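Local coordinates for protein dihydrodipicolinate synthase (Bacillus anthracis, PDB 1XKY) that probably catalyses the condensation of pyruvate with aspartate semialdehyde, an early step in the bacterial synthesis of lysine, at residues A[214-219]-A[261-266]; A[219-224]-A[248-253]; A[225-230]-A[241-246]; A[267-272]-A[294-299]. One frame throughout, in Å; residues are numbered along the deposited sequence.

Contact 1 (A[214-219]-A[261-266]); sequences VSVASH and TPVKTA
His-219 and Val-216 both pack against Val-263, the one residue of 261-266 that touches 214-219. The tight part centres on a single methyl. CG2 of Val-263 lies 3.6 Å from CB of His-219 and 3.8 Å from its CG. It approaches the imidazole obliquely, and the two side chains cross at about a right angle. With chi1 at 72°, Val-263 sends CG2 anti to its own backbone N, and that is the branch which reaches the histidine. The ring is also tied at its other end, because NE2 of His-219 is hydrogen-bonded to the backbone O of Ala-19. Packing is looser on the valine side, where CG1 of Val-216 stays 4.1 Å from CB of Val-263. The more open part lies away from the contact, at Thr-265, which is partly exposed. Its OG1 donates to Thr-261 O at 2.6 Å. That same oxygen takes Thr-265 N from the opposite face of its carbonyl plane. At the start of 214-219, Ser-215 OG caps the coming helix by accepting from Ser-218 N at 2.9 Å, while Asp-199 bonds Ser-215 OG in turn. This is the C-terminal end of the eighth strand of a TIM barrel. The chain turns there into helix 218-234, and Val-263 of the later helix 261-269 packs against that turn.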
# COMPACT_ATOMS: atom_id res chain seq x y z
N VAL A 214 -4.57 8.63 23.34
CA VAL A 214 -3.19 8.84 23.73
C VAL A 214 -2.49 9.80 22.77
O VAL A 214 -2.27 9.48 21.62
CB VAL A 214 -2.44 7.50 23.87
CG1 VAL A 214 -1.01 7.70 24.36
CG2 VAL A 214 -3.21 6.55 24.76
N SER A 215 -2.19 11.00 23.26
CA SER A 215 -2.09 12.20 22.44
C SER A 215 -0.66 12.71 22.34
O SER A 215 0.12 12.59 23.26
CB SER A 215 -2.99 13.31 22.98
OG SER A 215 -2.90 14.50 22.24
N VAL A 216 -0.35 13.30 21.19
CA VAL A 216 0.80 14.16 21.05
C VAL A 216 0.43 15.65 21.05
O VAL A 216 1.09 16.45 21.67
CB VAL A 216 1.60 13.79 19.78
CG1 VAL A 216 2.62 14.82 19.45
CG2 VAL A 216 2.22 12.42 19.95
N ALA A 217 -0.65 15.98 20.35
CA ALA A 217 -1.15 17.36 20.25
C ALA A 217 -1.51 18.01 21.58
O ALA A 217 -1.48 19.24 21.71
CB ALA A 217 -2.35 17.42 19.32
N SER A 218 -1.87 17.19 22.56
CA SER A 218 -2.15 17.64 23.92
C SER A 218 -1.00 18.44 24.56
O SER A 218 -1.23 19.16 25.52
CB SER A 218 -2.47 16.43 24.80
OG SER A 218 -1.38 15.54 24.79
N HIS A 219 0.22 18.29 24.05
CA HIS A 219 1.34 19.15 24.46
C HIS A 219 1.07 20.64 24.19
O HIS A 219 1.60 21.49 24.90
CB HIS A 219 2.64 18.78 23.75
CG HIS A 219 3.25 17.49 24.20
ND1 HIS A 219 4.17 17.43 25.22
CD2 HIS A 219 3.13 16.22 23.73
CE1 HIS A 219 4.57 16.18 25.38
NE2 HIS A 219 3.96 15.43 24.48
N THR A 261 10.04 15.85 16.84
CA THR A 261 10.90 17.02 16.71
C THR A 261 10.07 18.29 16.54
O THR A 261 10.41 19.34 17.08
CB THR A 261 11.86 16.86 15.52
OG1 THR A 261 12.73 15.74 15.76
CG2 THR A 261 12.82 18.03 15.44
N PRO A 262 8.98 18.19 15.78
CA PRO A 262 8.02 19.29 15.66
C PRO A 262 7.32 19.70 16.97
O PRO A 262 7.22 20.90 17.26
CB PRO A 262 7.01 18.77 14.62
CG PRO A 262 7.79 17.77 13.83
CD PRO A 262 8.67 17.10 14.84
N VAL A 263 6.87 18.73 17.76
CA VAL A 263 6.18 19.06 19.02
C VAL A 263 7.13 19.68 20.06
O VAL A 263 6.75 20.64 20.74
CB VAL A 263 5.35 17.86 19.59
CG1 VAL A 263 6.23 16.77 20.16
CG2 VAL A 263 4.36 18.36 20.65
N LYS A 264 8.37 19.18 20.13
CA LYS A 264 9.40 19.81 20.95
C LYS A 264 9.66 21.26 20.55
O LYS A 264 9.80 22.12 21.40
CB LYS A 264 10.73 19.05 20.88
CG LYS A 264 10.74 17.76 21.66
CD LYS A 264 12.16 17.29 21.93
CE LYS A 264 12.22 16.33 23.08
NZ LYS A 264 13.58 15.76 23.27
N THR A 265 9.72 21.51 19.24
CA THR A 265 9.95 22.85 18.72
C THR A 265 8.76 23.75 19.00
O THR A 265 8.94 24.89 19.40
CB THR A 265 10.26 22.80 17.20
OG1 THR A 265 11.24 21.79 16.94
CG2 THR A 265 10.76 24.15 16.70
N ALA A 266 7.54 23.23 18.81
CA ALA A 266 6.30 23.96 19.14
C ALA A 266 6.21 24.33 20.64
O ALA A 266 5.77 25.43 21.00
CB ALA A 266 5.08 23.15 18.71

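Contact 2 (A[219-224]-A[248-253])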
# COMPACT_ATOMS: atom_id res chain seq x y z
N HIS A 219 0.22 18.29 24.05
CA HIS A 219 1.34 19.15 24.46
C HIS A 219 1.07 20.64 24.19
O HIS A 219 1.60 21.49 24.90
CB HIS A 219 2.64 18.78 23.75
CG HIS A 219 3.25 17.49 24.20
ND1 HIS A 219 4.17 17.43 25.22
CD2 HIS A 219 3.13 16.22 23.73
CE1 HIS A 219 4.57 16.18 25.38
NE2 HIS A 219 3.96 15.43 24.48
N VAL A 220 0.30 20.95 23.14
CA VAL A 220 0.05 22.34 22.75
C VAL A 220 -1.42 22.77 22.76
O VAL A 220 -1.70 23.95 22.94
CB VAL A 220 0.67 22.68 21.36
CG1 VAL A 220 2.19 22.67 21.46
CG2 VAL A 220 0.18 21.73 20.26
N ILE A 221 -2.35 21.83 22.56
CA ILE A 221 -3.77 22.18 22.55
C ILE A 221 -4.60 21.26 23.45
O ILE A 221 -5.73 20.93 23.13
CB ILE A 221 -4.35 22.22 21.12
CG1 ILE A 221 -4.02 20.92 20.37
CG2 ILE A 221 -3.81 23.44 20.36
CD1 ILE A 221 -4.92 20.65 19.16
N GLY A 222 -4.04 20.89 24.60
CA GLY A 222 -4.74 20.04 25.56
C GLY A 222 -6.05 20.63 26.03
O GLY A 222 -7.04 19.91 26.16
N ASN A 223 -6.09 21.94 26.30
CA ASN A 223 -7.33 22.56 26.78
C ASN A 223 -8.41 22.49 25.70
O ASN A 223 -9.58 22.23 26.00
CB ASN A 223 -7.12 24.00 27.26
CG ASN A 223 -6.37 24.10 28.59
OD1 ASN A 223 -6.37 23.17 29.40
ND2 ASN A 223 -5.74 25.24 28.82
N GLU A 224 -8.01 22.72 24.45
CA GLU A 224 -8.92 22.64 23.31
C GLU A 224 -9.50 21.22 23.14
O GLU A 224 -10.71 21.05 22.94
CB GLU A 224 -8.22 23.08 22.02
CG GLU A 224 -7.92 24.59 21.94
CD GLU A 224 -6.67 25.04 22.70
OE1 GLU A 224 -6.05 24.24 23.43
OE2 GLU A 224 -6.30 26.23 22.58
N VAL A 248 -7.08 18.27 14.04
CA VAL A 248 -6.56 17.62 12.83
C VAL A 248 -5.48 18.48 12.17
O VAL A 248 -4.42 17.97 11.79
CB VAL A 248 -7.69 17.35 11.79
CG1 VAL A 248 -7.12 16.89 10.45
CG2 VAL A 248 -8.67 16.31 12.33
N ARG A 249 -5.76 19.76 12.06
CA ARG A 249 -4.84 20.73 11.45
C ARG A 249 -3.54 20.81 12.25
O ARG A 249 -2.44 20.68 11.70
CB ARG A 249 -5.52 22.10 11.42
CG ARG A 249 -4.95 23.08 10.45
CD ARG A 249 -6.02 24.07 10.02
NE ARG A 249 -6.60 24.80 11.15
CZ ARG A 249 -5.98 25.78 11.81
NH1 ARG A 249 -4.75 26.14 11.47
NH2 ARG A 249 -6.58 26.39 12.81
N VAL A 250 -3.68 21.02 13.56
CA VAL A 250 -2.52 21.12 14.44
C VAL A 250 -1.70 19.82 14.43
O VAL A 250 -0.46 19.85 14.33
CB VAL A 250 -2.96 21.50 15.88
CG1 VAL A 250 -1.82 21.31 16.89
CG2 VAL A 250 -3.46 22.95 15.89
N THR A 251 -2.39 18.69 14.51
CA THR A 251 -1.72 17.40 14.53
C THR A 251 -0.92 17.14 13.26
O THR A 251 0.24 16.74 13.33
CB THR A 251 -2.71 16.25 14.78
OG1 THR A 251 -3.36 16.45 16.04
CG2 THR A 251 -1.98 14.92 14.82
N ASP A 252 -1.53 17.40 12.10
CA ASP A 252 -0.83 17.23 10.83
C ASP A 252 0.51 18.00 10.80
O ASP A 252 1.51 17.48 10.32
CB ASP A 252 -1.71 17.67 9.65
CG ASP A 252 -2.80 16.66 9.33
OD1 ASP A 252 -2.78 15.53 9.87
OD2 ASP A 252 -3.70 17.01 8.53
N SER A 253 0.50 19.22 11.34
CA SER A 253 1.69 20.08 11.32
C SER A 253 2.81 19.54 12.21
O SER A 253 3.99 19.85 11.99
CB SER A 253 1.33 21.51 11.72
OG SER A 253 1.21 21.66 13.12
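Ile-221 and Val-250 reach toward each other tip to tip between helices 218-234 and 237-253. CB of Ile-221 stands back, 5.0 Å from CG1 of Val-250. A chi1 of 52° sets CG1 of Ile-221 between the backbone N and the carbonyl carbon, and this carries it to 4.1 Å from Val-250 CG1. The chain then runs on extended. Its last atom, CD1, lies 3.9 Å from Val-250 CG1 and equally far from Val-250 CB. The Ile-221 side chain also packs on Ile-299. Val-220 comes in next to it. Its CG2 approaches the same methyl, Val-250 CG1, at 3.9 Å, and here the side chains meet at a slant. One methyl of Val-250 therefore sits against two neighbouring residues of the other helix. Val-220 and Ile-221 depart from regular helical angles, just before the kink at 223-224. Further along 248-253, Ser-253 OG donates to Val-250 O at 2.7 Å, tilted 21° from the carbonyl plane, so the hydroxyl is bonded within its own segment. Val-248 packs on Leu-179 and Arg-249 on Glu-186 of the second subunit; Arg-249 NH1 is also hydrogen-bonded to Ser-298 OG of its own chain. No hydrogen bond crosses between the two segments. The buried join rests on aliphatic van der Waals contact, so the fit of the methyl groups, not polar pairing, holds this part of the two helices together.

Contact 3 (A[225-230]-A[241-246]); sequences MQEMIA and QKLHQL
Met-228 lies along Leu-243, and the two side chains slide past each other in opposite directions. CB of Met-228 is 3.7 Å from CB of Leu-243, and CG of Met-228 follows at 3.8 Å from the same atom. The sulfur goes further. SD of Met-228 rests 3.6 Å from CA of His-244, against the backbone rather than the ring. CG of Met-228 is anti to the backbone N (chi1 -173°), which directs the chain toward helix 237-253, and the bend comes only at the end. Leu-243 answers with CD1, which presses to 3.6 Å from the backbone N of Met-228. The same methyl meets CG of Glu-227 at 3.7 Å. Glu-227 then leads its carboxylate away to a salt bridge with Lys-239. The imidazole of His-244 also leaves, and its NE2 is hydrogen-bonded to Thr-182 OG1 of the second subunit. The segment axes approach to 8.9 Å at 145°, so the two helices form an antiparallel helical hairpin. Apolar atoms and a thioether fill the interface. The polar ends of Glu-227 and His-244 turn to partners beyond the two segments, so the hairpin is held here by close van der Waals fit.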
# COMPACT_ATOMS: atom_id res chain seq x y z
N MET A 225 -8.64 20.22 23.26
CA MET A 225 -9.06 18.81 23.20
C MET A 225 -10.00 18.44 24.35
O MET A 225 -10.94 17.68 24.16
CB MET A 225 -7.84 17.89 23.22
CG MET A 225 -6.94 18.01 22.02
SD MET A 225 -5.44 17.03 22.18
CE MET A 225 -6.14 15.38 22.23
N GLN A 226 -9.72 18.98 25.53
CA GLN A 226 -10.59 18.77 26.69
C GLN A 226 -12.00 19.33 26.42
O GLN A 226 -13.00 18.65 26.67
CB GLN A 226 -9.97 19.43 27.92
CG GLN A 226 -10.72 19.23 29.22
CD GLN A 226 -9.97 19.82 30.39
OE1 GLN A 226 -9.92 21.05 30.56
NE2 GLN A 226 -9.38 18.97 31.20
N GLU A 227 -12.07 20.54 25.87
CA GLU A 227 -13.36 21.16 25.52
C GLU A 227 -14.05 20.41 24.38
O GLU A 227 -15.27 20.28 24.38
CB GLU A 227 -13.15 22.63 25.14
CG GLU A 227 -14.42 23.40 24.75
CD GLU A 227 -15.27 23.83 25.93
OE1 GLU A 227 -16.39 24.33 25.69
OE2 GLU A 227 -14.85 23.68 27.08
N MET A 228 -13.28 19.94 23.41
CA MET A 228 -13.80 19.12 22.31
C MET A 228 -14.51 17.87 22.83
O MET A 228 -15.63 17.56 22.41
CB MET A 228 -12.67 18.72 21.35
CG MET A 228 -13.17 18.02 20.09
SD MET A 228 -11.86 17.25 19.13
CE MET A 228 -11.25 15.98 20.24
N ILE A 229 -13.85 17.16 23.74
CA ILE A 229 -14.39 15.92 24.30
C ILE A 229 -15.62 16.19 25.18
O ILE A 229 -16.57 15.42 25.13
CB ILE A 229 -13.30 15.14 25.09
CG1 ILE A 229 -12.25 14.60 24.11
CG2 ILE A 229 -13.92 14.00 25.92
CD1 ILE A 229 -11.06 13.97 24.77
N ALA A 230 -15.59 17.26 25.96
CA ALA A 230 -16.74 17.65 26.79
C ALA A 230 -17.95 17.98 25.91
O ALA A 230 -19.07 17.53 26.17
CB ALA A 230 -16.38 18.82 27.66
N GLN A 241 -17.16 19.44 16.43
CA GLN A 241 -16.63 19.38 15.07
C GLN A 241 -15.70 20.56 14.76
O GLN A 241 -14.71 20.38 14.06
CB GLN A 241 -17.78 19.29 14.05
CG GLN A 241 -18.45 17.90 14.03
CD GLN A 241 -19.87 17.90 13.45
OE1 GLN A 241 -20.30 18.86 12.83
NE2 GLN A 241 -20.59 16.80 13.66
N LYS A 242 -16.00 21.74 15.30
CA LYS A 242 -15.15 22.91 15.11
C LYS A 242 -13.76 22.70 15.72
O LYS A 242 -12.74 23.02 15.10
CB LYS A 242 -15.82 24.15 15.72
CG LYS A 242 -15.11 25.46 15.44
CD LYS A 242 -15.67 26.57 16.33
CE LYS A 242 -15.03 27.91 16.03
NZ LYS A 242 -15.57 28.51 14.78
N LEU A 243 -13.72 22.15 16.93
CA LEU A 243 -12.45 21.89 17.62
C LEU A 243 -11.71 20.68 17.03
O LEU A 243 -10.48 20.65 16.99
CB LEU A 243 -12.68 21.71 19.13
CG LEU A 243 -13.01 23.02 19.87
CD1 LEU A 243 -13.65 22.76 21.20
CD2 LEU A 243 -11.74 23.86 20.04
N HIS A 244 -12.48 19.70 16.56
CA HIS A 244 -11.93 18.56 15.82
C HIS A 244 -11.14 19.02 14.60
O HIS A 244 -10.08 18.50 14.31
CB HIS A 244 -13.07 17.61 15.39
CG HIS A 244 -12.67 16.58 14.39
ND1 HIS A 244 -11.90 15.47 14.71
CD2 HIS A 244 -12.95 16.47 13.07
CE1 HIS A 244 -11.73 14.73 13.63
NE2 HIS A 244 -12.35 15.32 12.62
N GLN A 245 -11.67 20.01 13.89
CA GLN A 245 -10.99 20.58 12.73
C GLN A 245 -9.63 21.19 13.09
O GLN A 245 -8.64 20.98 12.38
CB GLN A 245 -11.90 21.59 12.03
CG GLN A 245 -12.98 20.88 11.21
CD GLN A 245 -14.16 21.75 10.85
OE1 GLN A 245 -15.19 21.24 10.39
NE2 GLN A 245 -14.03 23.05 11.04
N LEU A 246 -9.59 21.91 14.21
CA LEU A 246 -8.35 22.46 14.75
C LEU A 246 -7.37 21.35 15.12
O LEU A 246 -6.20 21.42 14.77
CB LEU A 246 -8.66 23.31 15.99
CG LEU A 246 -7.46 23.96 16.71
CD1 LEU A 246 -6.77 24.95 15.79
CD2 LEU A 246 -7.92 24.64 17.99

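Contact 4 (A[267-272]-A[294-299]); sequences LQMVGL and SVMQSI
A Schellman motif ends helix 261-269, and Met-269 and Val-270, within it, pack against the last helix of the chain, 286-297. Both helices belong to the helical C-terminal part that follows the TIM barrel. Gly-271 is the C-prime residue, with positive phi. Leu-272 N returns to Leu-267 O at 2.8 Å, and Gly-271 N bonds Gln-268 O at 3.1 Å. Both Met-269 and Val-270 start toward segment 294-299, where Met-296 meets them. The two methionines differ in shape. Met-269 is extended beyond CB, and its SD lies 4.3 Å from CG of Met-296. Met-296 is curled, with chi1, chi2 and chi3 at -70°, -54° and -64°. The curl brings its CE back to Val-270, whose CG1 is 4.5 Å away. These are loose apolar contacts, and no hydrogen bond crosses between the segments. Met-296 is buried, and it also packs on Val-220 of helix 218-234. Val-270 is exposed and forms the outer edge of the contact, where it also touches Arg-301. Met-269 lies between these extremes and packs in addition on Leu-292 of the last helix. Helix 286-297 finishes close by, and Ile-299 N still reaches Met-296 O at 3.2 Å. Val-295 O takes two bonds from one residue: Ser-298 N at 2.9 Å, and Ser-298 OG at 2.5 Å, the hydroxyl lying in the carbonyl plane on a lone pair.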
# COMPACT_ATOMS: atom_id res chain seq x y z
N LEU A 267 6.65 23.42 21.50
CA LEU A 267 6.74 23.68 22.93
C LEU A 267 7.70 24.85 23.22
O LEU A 267 7.37 25.75 23.99
CB LEU A 267 7.18 22.42 23.68
CG LEU A 267 6.04 21.44 24.01
CD1 LEU A 267 6.58 20.07 24.40
CD2 LEU A 267 5.16 22.02 25.11
N GLN A 268 8.87 24.82 22.60
CA GLN A 268 9.82 25.93 22.68
C GLN A 268 9.19 27.24 22.20
O GLN A 268 9.37 28.28 22.83
CB GLN A 268 11.10 25.59 21.90
CG GLN A 268 12.11 26.73 21.78
CD GLN A 268 12.03 27.44 20.43
OE1 GLN A 268 12.15 26.81 19.37
NE2 GLN A 268 11.82 28.76 20.48
N MET A 269 8.44 27.19 21.10
CA MET A 269 7.77 28.38 20.54
C MET A 269 6.77 29.03 21.52
O MET A 269 6.58 30.25 21.47
CB MET A 269 7.04 28.03 19.23
CG MET A 269 7.93 27.87 18.00
SD MET A 269 7.04 27.13 16.59
CE MET A 269 8.39 27.00 15.43
N VAL A 270 6.14 28.23 22.38
CA VAL A 270 5.22 28.76 23.41
C VAL A 270 5.86 28.86 24.79
O VAL A 270 5.15 28.82 25.81
CB VAL A 270 3.89 27.96 23.50
CG1 VAL A 270 3.17 27.96 22.16
CG2 VAL A 270 4.10 26.53 24.00
N GLY A 271 7.18 28.98 24.84
CA GLY A 271 7.89 29.28 26.09
C GLY A 271 8.23 28.11 26.99
O GLY A 271 8.68 28.32 28.13
N LEU A 272 8.03 26.88 26.52
CA LEU A 272 8.40 25.69 27.29
C LEU A 272 9.49 24.95 26.53
O LEU A 272 9.22 24.00 25.80
CB LEU A 272 7.18 24.80 27.55
CG LEU A 272 7.10 24.19 28.96
CD1 LEU A 272 5.87 23.32 29.13
CD2 LEU A 272 8.33 23.39 29.27
N SER A 294 3.81 29.02 11.43
CA SER A 294 2.63 29.60 10.80
C SER A 294 1.36 28.85 11.18
O SER A 294 0.30 29.46 11.31
CB SER A 294 2.81 29.70 9.29
OG SER A 294 3.66 30.81 8.99
N VAL A 295 1.46 27.54 11.41
CA VAL A 295 0.30 26.77 11.88
C VAL A 295 0.04 27.08 13.36
O VAL A 295 -1.09 27.38 13.76
CB VAL A 295 0.45 25.25 11.66
CG1 VAL A 295 -0.81 24.51 12.12
CG2 VAL A 295 0.73 24.94 10.20
N MET A 296 1.10 27.05 14.18
CA MET A 296 0.98 27.36 15.60
C MET A 296 0.36 28.74 15.85
O MET A 296 -0.45 28.92 16.76
CB MET A 296 2.35 27.28 16.29
CG MET A 296 2.92 25.86 16.42
SD MET A 296 1.80 24.68 17.22
CE MET A 296 1.64 25.36 18.88
N GLN A 297 0.76 29.71 15.02
CA GLN A 297 0.25 31.08 15.13
C GLN A 297 -1.22 31.21 14.72
O GLN A 297 -1.89 32.17 15.11
CB GLN A 297 1.14 32.05 14.33
CG GLN A 297 2.45 32.34 15.04
CD GLN A 297 3.45 33.20 14.25
OE1 GLN A 297 4.48 33.60 14.78
NE2 GLN A 297 3.14 33.47 12.97
N SER A 298 -1.74 30.24 13.96
CA SER A 298 -3.16 30.21 13.60
C SER A 298 -4.08 29.58 14.67
O SER A 298 -5.29 29.57 14.48
CB SER A 298 -3.35 29.48 12.27
OG SER A 298 -3.09 28.10 12.40
N ILE A 299 -3.52 29.07 15.76
CA ILE A 299 -4.33 28.56 16.88
C ILE A 299 -4.99 29.75 17.59
O ILE A 299 -4.30 30.68 17.99
CB ILE A 299 -3.49 27.80 17.93
CG1 ILE A 299 -2.78 26.59 17.31
CG2 ILE A 299 -4.36 27.36 19.12
CD1 ILE A 299 -1.78 25.94 18.25

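Overall arrangement
Contacts 1 and 2 are fully buried, with centres 8 Å apart, and they share His-219. Contact 1 lies nearest the barrel and is the one that involves an aromatic ring. Contact 2 is purely aliphatic. Contacts 2 and 3 join the same two helices, 218-234 and 237-253. Contact 3 is farther out, only partly buried, and adds sulfur and the stem of a glutamate. Contacts 2 and 3 also touch the second subunit. Contact 4 is the most peripheral and the loosest. It shares helix 261-269 with contact 1. Met-296 CE meets Val-220 CG1 at 3.8 Å, and Arg-249 NH1 probably hydrogen-bonds Ser-298 OG, so contacts 2 and 4 are linked.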